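Local coordinates for protein molybdopterin synthase sulfur carrier subunit (PDB 5MPO) that carries sulfur for molybdopterin biosynthesis, donating it from its thiocarboxylated C-terminus within the molybdopterin synthase complex, at residues B[25-30]-B[57-62]; B[53-58]-B[89-94]. All coordinates share one frame; numbering follows the deposited sequence.

Interaction 1 (B[25-30]-B[57-62])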
ATOM      1  N   VAL B  25     -19.784  31.147 -23.082  1.00 41.65           N
ATOM      2  CA  VAL B  25     -19.107  30.110 -22.341  1.00 42.50           C
ATOM      3  C   VAL B  25     -18.378  29.109 -23.226  1.00 42.89           C
ATOM      4  O   VAL B  25     -18.590  29.062 -24.427  1.00 51.42           O
ATOM      5  CB  VAL B  25     -20.077  29.359 -21.450  1.00 43.18           C
ATOM      6  CG1 VAL B  25     -20.776  30.358 -20.542  1.00 42.37           C
ATOM      7  CG2 VAL B  25     -21.061  28.502 -22.239  1.00 48.12           C
ATOM      8  N   GLU B  26     -17.433  28.388 -22.627  1.00 48.05           N
ATOM      9  CA  GLU B  26     -16.575  27.430 -23.339  1.00 52.04           C
ATOM     10  C   GLU B  26     -17.111  26.027 -22.929  1.00 47.25           C
ATOM     11  O   GLU B  26     -17.270  25.735 -21.732  1.00 50.99           O
ATOM     12  CB  GLU B  26     -15.095  27.654 -22.951  1.00 56.52           C
ATOM     13  CG  GLU B  26     -14.070  27.154 -23.972  1.00 67.16           C
ATOM     14  CD  GLU B  26     -12.642  26.867 -23.426  1.00 73.40           C
ATOM     15  OE1 GLU B  26     -12.326  27.095 -22.226  1.00 65.96           O
ATOM     16  OE2 GLU B  26     -11.789  26.402 -24.234  1.00 76.16           O
ATOM     17  N   VAL B  27     -17.488  25.214 -23.903  1.00 47.72           N
ATOM     18  CA  VAL B  27     -17.929  23.856 -23.638  1.00 47.31           C
ATOM     19  C   VAL B  27     -16.742  22.974 -23.892  1.00 52.85           C
ATOM     20  O   VAL B  27     -16.059  23.130 -24.930  1.00 45.71           O
ATOM     21  CB  VAL B  27     -19.154  23.444 -24.457  1.00 49.81           C
ATOM     22  CG1 VAL B  27     -19.597  22.014 -24.117  1.00 53.41           C
ATOM     23  CG2 VAL B  27     -20.313  24.397 -24.146  1.00 53.52           C
ATOM     24  N   LEU B  28     -16.423  22.120 -22.914  1.00 46.35           N
ATOM     25  CA  LEU B  28     -15.298  21.189 -23.088  1.00 53.09           C
ATOM     26  C   LEU B  28     -15.838  19.758 -23.227  1.00 48.34           C
ATOM     27  O   LEU B  28     -16.769  19.354 -22.501  1.00 49.55           O
ATOM     28  CB  LEU B  28     -14.364  21.331 -21.905  1.00 54.87           C
ATOM     29  CG  LEU B  28     -13.752  22.730 -21.701  1.00 53.86           C
ATOM     30  CD1 LEU B  28     -12.787  22.775 -20.521  1.00 55.28           C
ATOM     31  CD2 LEU B  28     -12.934  23.101 -22.904  1.00 56.64           C
ATOM     32  N   TYR B  29     -15.318  19.032 -24.199  1.00 42.10           N
ATOM     33  CA  TYR B  29     -15.838  17.664 -24.495  1.00 51.22           C
ATOM     34  C   TYR B  29     -14.688  16.716 -24.213  1.00 51.34           C
ATOM     35  O   TYR B  29     -13.596  16.865 -24.779  1.00 48.71           O
ATOM     36  CB  TYR B  29     -16.361  17.475 -25.935  1.00 49.38           C
ATOM     37  CG  TYR B  29     -17.562  18.347 -26.300  1.00 48.30           C
ATOM     38  CD1 TYR B  29     -18.799  18.108 -25.748  1.00 55.94           C
ATOM     39  CD2 TYR B  29     -17.432  19.455 -27.166  1.00 50.59           C
ATOM     40  CE1 TYR B  29     -19.890  18.917 -26.048  1.00 58.22           C
ATOM     41  CE2 TYR B  29     -18.505  20.266 -27.467  1.00 49.51           C
ATOM     42  CZ  TYR B  29     -19.727  19.999 -26.898  1.00 55.20           C
ATOM     43  OH  TYR B  29     -20.814  20.786 -27.155  1.00 62.57           O
ATOM     44  N   PHE B  30     -14.915  15.788 -23.285  1.00 53.36           N
ATOM     45  CA  PHE B  30     -13.869  14.840 -22.892  1.00 56.91           C
ATOM     46  C   PHE B  30     -14.187  13.424 -23.342  1.00 54.65           C
ATOM     47  O   PHE B  30     -15.356  13.020 -23.345  1.00 51.29           O
ATOM     48  CB  PHE B  30     -13.676  14.932 -21.357  1.00 52.76           C
ATOM     49  CG  PHE B  30     -12.945  16.165 -20.967  1.00 47.25           C
ATOM     50  CD1 PHE B  30     -11.608  16.272 -21.264  1.00 40.68           C
ATOM     51  CD2 PHE B  30     -13.631  17.275 -20.463  1.00 47.34           C
ATOM     52  CE1 PHE B  30     -10.916  17.427 -21.014  1.00 45.33           C
ATOM     53  CE2 PHE B  30     -12.943  18.435 -20.197  1.00 47.59           C
ATOM     54  CZ  PHE B  30     -11.582  18.517 -20.480  1.00 44.08           C
ATOM     55  N   LYS B  57     -29.806  20.317 -23.276  1.00 67.28           N
ATOM     56  CA  LYS B  57     -30.660  20.439 -24.516  1.00 73.34           C
ATOM     57  C   LYS B  57     -29.988  21.308 -25.590  1.00 70.56           C
ATOM     58  O   LYS B  57     -29.840  20.844 -26.725  1.00 67.85           O
ATOM     59  CB  LYS B  57     -32.096  20.936 -24.211  1.00 71.47           C
ATOM     60  N   GLU B  58     -29.513  22.513 -25.224  1.00 71.99           N
ATOM     61  CA  GLU B  58     -28.705  23.349 -26.169  1.00 73.76           C
ATOM     62  C   GLU B  58     -27.504  22.580 -26.725  1.00 71.57           C
ATOM     63  O   GLU B  58     -27.186  22.648 -27.909  1.00 75.01           O
ATOM     64  CB  GLU B  58     -28.173  24.647 -25.530  1.00 73.13           C
ATOM     65  CG  GLU B  58     -29.206  25.670 -25.065  1.00 82.36           C
ATOM     66  CD  GLU B  58     -29.833  26.467 -26.201  1.00 96.27           C
ATOM     67  OE1 GLU B  58     -29.221  26.534 -27.284  1.00112.58           O
ATOM     68  OE2 GLU B  58     -30.937  27.033 -26.020  1.00 92.01           O
ATOM     69  N   ILE B  59     -26.811  21.852 -25.868  1.00 77.78           N
ATOM     70  CA  ILE B  59     -25.605  21.172 -26.327  1.00 76.77           C
ATOM     71  C   ILE B  59     -25.965  20.003 -27.215  1.00 68.45           C
ATOM     72  O   ILE B  59     -25.326  19.826 -28.261  1.00 61.59           O
ATOM     73  CB  ILE B  59     -24.676  20.740 -25.168  1.00 74.95           C
ATOM     74  CG1 ILE B  59     -24.202  21.984 -24.409  1.00 74.36           C
ATOM     75  CG2 ILE B  59     -23.459  20.007 -25.725  1.00 69.01           C
ATOM     76  CD1 ILE B  59     -23.480  21.696 -23.114  1.00 78.28           C
ATOM     77  N   GLU B  60     -26.966  19.225 -26.783  1.00 77.56           N
ATOM     78  CA  GLU B  60     -27.511  18.065 -27.538  1.00 86.83           C
ATOM     79  C   GLU B  60     -27.982  18.499 -28.921  1.00 86.94           C
ATOM     80  O   GLU B  60     -27.523  17.947 -29.938  1.00 75.33           O
ATOM     81  CB  GLU B  60     -28.674  17.426 -26.768  1.00 94.31           C
ATOM     82  CG  GLU B  60     -29.096  16.025 -27.227  1.00 95.00           C
ATOM     83  CD  GLU B  60     -29.898  15.294 -26.139  1.00101.61           C
ATOM     84  OE1 GLU B  60     -30.750  15.918 -25.438  1.00 84.07           O
ATOM     85  OE2 GLU B  60     -29.660  14.088 -25.930  1.00111.88           O
ATOM     86  N   THR B  61     -28.840  19.533 -28.944  1.00 77.75           N
ATOM     87  CA  THR B  61     -29.268  20.205 -30.195  1.00 76.90           C
ATOM     88  C   THR B  61     -28.103  20.388 -31.162  1.00 76.13           C
ATOM     89  O   THR B  61     -28.240  20.204 -32.368  1.00 86.74           O
ATOM     90  CB  THR B  61     -29.834  21.612 -29.901  1.00 81.31           C
ATOM     91  OG1 THR B  61     -31.154  21.523 -29.330  1.00 74.97           O
ATOM     92  CG2 THR B  61     -29.835  22.531 -31.160  1.00 80.18           C
ATOM     93  N   ARG B  62     -26.959  20.768 -30.614  1.00 70.12           N
ATOM     94  CA  ARG B  62     -25.850  21.248 -31.416  1.00 68.95           C
ATOM     95  C   ARG B  62     -24.982  20.138 -31.957  1.00 65.46           C
ATOM     96  O   ARG B  62     -24.228  20.367 -32.893  1.00 59.53           O
ATOM     97  CB  ARG B  62     -25.021  22.234 -30.585  1.00 74.95           C
ATOM     98  CG  ARG B  62     -24.179  23.228 -31.395  1.00 82.69           C
ATOM     99  CD  ARG B  62     -23.755  24.453 -30.582  1.00 77.69           C
ATOM    100  NE  ARG B  62     -24.900  25.071 -29.876  1.00 81.47           N
ATOM    101  CZ  ARG B  62     -25.096  26.383 -29.710  1.00 78.06           C
ATOM    102  NH1 ARG B  62     -24.217  27.296 -30.151  1.00 81.95           N
ATOM    103  NH2 ARG B  62     -26.182  26.790 -29.066  1.00 73.14           N
TER
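In the ubiquitin-like beta-grasp fold of this MoaD-family protein, helix 52-62 lies over the mixed sheet, and here I59 comes down from the helix onto V27 and Y29 of strand 24-29. These two strand residues lie on the same side of the strand, and their CB atoms both head for the helix. I59 divides itself between them. Its CG1 lies anti to the carbonyl carbon (chi1 -62°) and the chain runs on extended, which carries CD1 to V27; that meeting is methyl to methyl, tip to tip, with I59 CD1 4.0 Å from V27 CG1. The other branch, CG2, serves the tyrosine. The tyrosine and isoleucine side chains run past each other, pointing opposite ways, and the methyl sits at the ring edge, in its plane, rather than over a face. I59 CG2 is 3.7 Å from Y29 CE1. The phenol oxygen is occupied elsewhere: it is hydrogen-bonded with E42 OE2 of the adjoining strand 41-45, which should restrain the ring end, and H63 meets the ring edge-to-face. The closest approach is at the hydroxyl, Y29 OH to I59 CG2 at 3.1 Å, a short distance to be read with caution at this resolution.

Interaction 2 (B[53-58]-B[89-94])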
ATOM      1  N   LEU B  53     -30.624  21.106 -17.352  1.00 74.25           N
ATOM      2  CA  LEU B  53     -31.277  20.298 -18.412  1.00 76.75           C
ATOM      3  C   LEU B  53     -31.391  21.159 -19.664  1.00 76.33           C
ATOM      4  O   LEU B  53     -30.986  20.725 -20.763  1.00 74.14           O
ATOM      5  CB  LEU B  53     -32.662  19.759 -17.978  1.00 76.91           C
ATOM      6  N   GLN B  54     -31.883  22.396 -19.497  1.00 77.18           N
ATOM      7  CA  GLN B  54     -31.982  23.352 -20.636  1.00 81.21           C
ATOM      8  C   GLN B  54     -30.616  23.510 -21.323  1.00 74.45           C
ATOM      9  O   GLN B  54     -30.527  23.441 -22.561  1.00 69.72           O
ATOM     10  CB  GLN B  54     -32.595  24.716 -20.214  1.00 77.10           C
ATOM     11  N   LEU B  55     -29.548  23.652 -20.519  1.00 72.20           N
ATOM     12  CA  LEU B  55     -28.173  23.736 -21.071  1.00 60.98           C
ATOM     13  C   LEU B  55     -27.734  22.497 -21.833  1.00 57.97           C
ATOM     14  O   LEU B  55     -27.119  22.589 -22.893  1.00 52.73           O
ATOM     15  CB  LEU B  55     -27.157  24.066 -19.979  1.00 65.11           C
ATOM     16  CG  LEU B  55     -25.661  24.157 -20.350  1.00 65.55           C
ATOM     17  CD1 LEU B  55     -25.376  25.184 -21.432  1.00 64.69           C
ATOM     18  CD2 LEU B  55     -24.894  24.514 -19.097  1.00 68.10           C
ATOM     19  N   TRP B  56     -28.022  21.323 -21.276  1.00 70.20           N
ATOM     20  CA  TRP B  56     -27.739  20.083 -21.984  1.00 68.35           C
ATOM     21  C   TRP B  56     -28.490  20.056 -23.323  1.00 63.80           C
ATOM     22  O   TRP B  56     -27.866  19.830 -24.374  1.00 55.23           O
ATOM     23  CB  TRP B  56     -28.082  18.846 -21.136  1.00 72.96           C
ATOM     24  CG  TRP B  56     -27.909  17.636 -21.977  1.00 73.77           C
ATOM     25  CD1 TRP B  56     -28.890  16.918 -22.583  1.00 80.25           C
ATOM     26  CD2 TRP B  56     -26.678  17.089 -22.429  1.00 68.94           C
ATOM     27  NE1 TRP B  56     -28.350  15.926 -23.357  1.00 81.57           N
ATOM     28  CE2 TRP B  56     -26.990  16.002 -23.276  1.00 74.12           C
ATOM     29  CE3 TRP B  56     -25.344  17.383 -22.180  1.00 56.07           C
ATOM     30  CZ2 TRP B  56     -26.019  15.221 -23.877  1.00 66.11           C
ATOM     31  CZ3 TRP B  56     -24.380  16.615 -22.787  1.00 55.65           C
ATOM     32  CH2 TRP B  56     -24.719  15.540 -23.622  1.00 60.98           C
ATOM     33  N   LYS B  57     -29.806  20.317 -23.276  1.00 67.28           N
ATOM     34  CA  LYS B  57     -30.660  20.439 -24.516  1.00 73.34           C
ATOM     35  C   LYS B  57     -29.988  21.308 -25.590  1.00 70.56           C
ATOM     36  O   LYS B  57     -29.840  20.844 -26.725  1.00 67.85           O
ATOM     37  CB  LYS B  57     -32.096  20.936 -24.211  1.00 71.47           C
ATOM     38  N   GLU B  58     -29.513  22.513 -25.224  1.00 71.99           N
ATOM     39  CA  GLU B  58     -28.705  23.349 -26.169  1.00 73.76           C
ATOM     40  C   GLU B  58     -27.504  22.580 -26.725  1.00 71.57           C
ATOM     41  O   GLU B  58     -27.186  22.648 -27.909  1.00 75.01           O
ATOM     42  CB  GLU B  58     -28.173  24.647 -25.530  1.00 73.13           C
ATOM     43  CG  GLU B  58     -29.206  25.670 -25.065  1.00 82.36           C
ATOM     44  CD  GLU B  58     -29.833  26.467 -26.201  1.00 96.27           C
ATOM     45  OE1 GLU B  58     -29.221  26.534 -27.284  1.00112.58           O
ATOM     46  OE2 GLU B  58     -30.937  27.033 -26.020  1.00 92.01           O
ATOM     47  N   LEU B  89     -28.461  27.478 -13.164  1.00 62.80           N
ATOM     48  CA  LEU B  89     -27.086  27.973 -13.410  1.00 64.35           C
ATOM     49  C   LEU B  89     -27.041  29.446 -13.730  1.00 56.73           C
ATOM     50  O   LEU B  89     -27.799  29.942 -14.570  1.00 58.19           O
ATOM     51  CB  LEU B  89     -26.413  27.202 -14.543  1.00 66.89           C
ATOM     52  CG  LEU B  89     -26.466  25.686 -14.319  1.00 70.96           C
ATOM     53  CD1 LEU B  89     -26.000  24.944 -15.547  1.00 64.73           C
ATOM     54  CD2 LEU B  89     -25.669  25.297 -13.069  1.00 71.52           C
ATOM     55  N   VAL B  90     -26.127  30.125 -13.060  1.00 52.04           N
ATOM     56  CA  VAL B  90     -25.827  31.512 -13.302  1.00 47.74           C
ATOM     57  C   VAL B  90     -24.432  31.548 -13.881  1.00 49.55           C
ATOM     58  O   VAL B  90     -23.452  31.587 -13.154  1.00 58.13           O
ATOM     59  CB  VAL B  90     -25.928  32.318 -12.012  1.00 50.70           C
ATOM     60  CG1 VAL B  90     -25.835  33.827 -12.263  1.00 48.36           C
ATOM     61  CG2 VAL B  90     -27.240  31.977 -11.340  1.00 59.60           C
ATOM     62  N   LEU B  91     -24.361  31.589 -15.209  1.00 51.39           N
ATOM     63  CA  LEU B  91     -23.113  31.544 -15.935  1.00 44.16           C
ATOM     64  C   LEU B  91     -22.552  32.892 -16.329  1.00 46.22           C
ATOM     65  O   LEU B  91     -23.259  33.727 -16.815  1.00 51.82           O
ATOM     66  CB  LEU B  91     -23.314  30.701 -17.168  1.00 45.97           C
ATOM     67  CG  LEU B  91     -23.877  29.318 -16.835  1.00 47.12           C
ATOM     68  CD1 LEU B  91     -24.184  28.564 -18.105  1.00 45.46           C
ATOM     69  CD2 LEU B  91     -22.892  28.529 -15.989  1.00 51.90           C
ATOM     70  N   GLN B  92     -21.252  33.072 -16.116  1.00 51.38           N
ATOM     71  CA  GLN B  92     -20.542  34.307 -16.372  1.00 51.74           C
ATOM     72  C   GLN B  92     -19.691  34.094 -17.597  1.00 46.83           C
ATOM     73  O   GLN B  92     -19.319  32.998 -17.898  1.00 42.65           O
ATOM     74  CB  GLN B  92     -19.589  34.636 -15.209  1.00 54.28           C
ATOM     75  CG  GLN B  92     -20.237  34.857 -13.825  1.00 57.41           C
ATOM     76  CD  GLN B  92     -21.287  35.939 -13.838  1.00 63.03           C
ATOM     77  OE1 GLN B  92     -21.231  36.852 -14.657  1.00 72.24           O
ATOM     78  NE2 GLN B  92     -22.263  35.833 -12.951  1.00 74.25           N
ATOM     79  N   PRO B  93     -19.319  35.168 -18.264  1.00 41.88           N
ATOM     80  CA  PRO B  93     -18.529  35.032 -19.440  1.00 40.94           C
ATOM     81  C   PRO B  93     -17.245  34.253 -19.195  1.00 40.29           C
ATOM     82  O   PRO B  93     -16.486  34.562 -18.314  1.00 43.65           O
ATOM     83  CB  PRO B  93     -18.188  36.503 -19.822  1.00 42.82           C
ATOM     84  CG  PRO B  93     -19.157  37.350 -19.072  1.00 42.50           C
ATOM     85  CD  PRO B  93     -19.515  36.581 -17.859  1.00 44.34           C
ATOM     86  N   GLY B  94     -16.987  33.277 -20.030  1.00 46.91           N
ATOM     87  CA  GLY B  94     -15.747  32.543 -19.996  1.00 42.45           C
ATOM     88  C   GLY B  94     -15.855  31.360 -19.076  1.00 41.81           C
ATOM     89  O   GLY B  94     -14.921  30.603 -18.961  1.00 44.24           O
TER
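L55 swings its CG anti to the backbone N (chi1 178°), while L89 turns the other way, with CG beside its own N and anti to the carbonyl carbon (chi1 -53°). In each leucine the methyl that does the touching is the one extended away from CA: CD2 in L55, since chi2 of 58° turns CD1 aside and leaves CD2 extended from CA, and CD1 in L89. The two side chains cross at about a right angle and touch at their end methyls, L55 CD2 coming to 3.7 Å from L89 CD1. L91 adds a second, looser touch to the same methyl, its CD1 standing 4.2 Å from L55 CD2. The methyls L89 CD1 and L91 CD1 are themselves 4.8 Å apart, so the helix residue bears on a pair of leucine tips two residues apart in sequence.

In the beta-grasp fold this is where helix 52-62 packs on the end of strand 88-90 and the turn that follows it. That strand pairs antiparallel with strand 49-51, and backbone hydrogen bonds pair L89 with I50 and L91 with Q48, which would hold the two leucines in place along the strand edge. V46, I50 and I97 touch both L55 and L91, which places the cluster inside the hydrophobic core, with F75 also against L55. The backbones stay well apart, the CA atoms of L55 and L89 being 8.8 Å from each other.

Nothing polar joins the two segments. The contact is methyl against methyl, held by van der Waals attraction and the exclusion of water, forces with little directional preference; the choice of rotamer is probably set by the neighbours in the core and by the backbone pairing of the strand.

Overall arrangement
Interactions 1 and 2 are successive parts of one core beneath helix 52-62: L55 and I59, one helical turn apart, point into it, and K57 and E58 belong to both segments of that helix. The contact centres lie about 9 Å apart. They also meet directly, since V25 CG1 of 25-30 packs 4.0 Å from Q92 O and 4.2 Å from L91 CB of 89-94. Interaction 1 joins the helix to the large mixed sheet, interaction 2 to the small antiparallel sheet of 49-51 and 88-90 and the residues after it. Just after strand 24-29, F30 meets aromatic side chains of another protein chain with its ring. G106, the terminus thiocarboxylated in the working protein but unmodified here, belongs to neither contact.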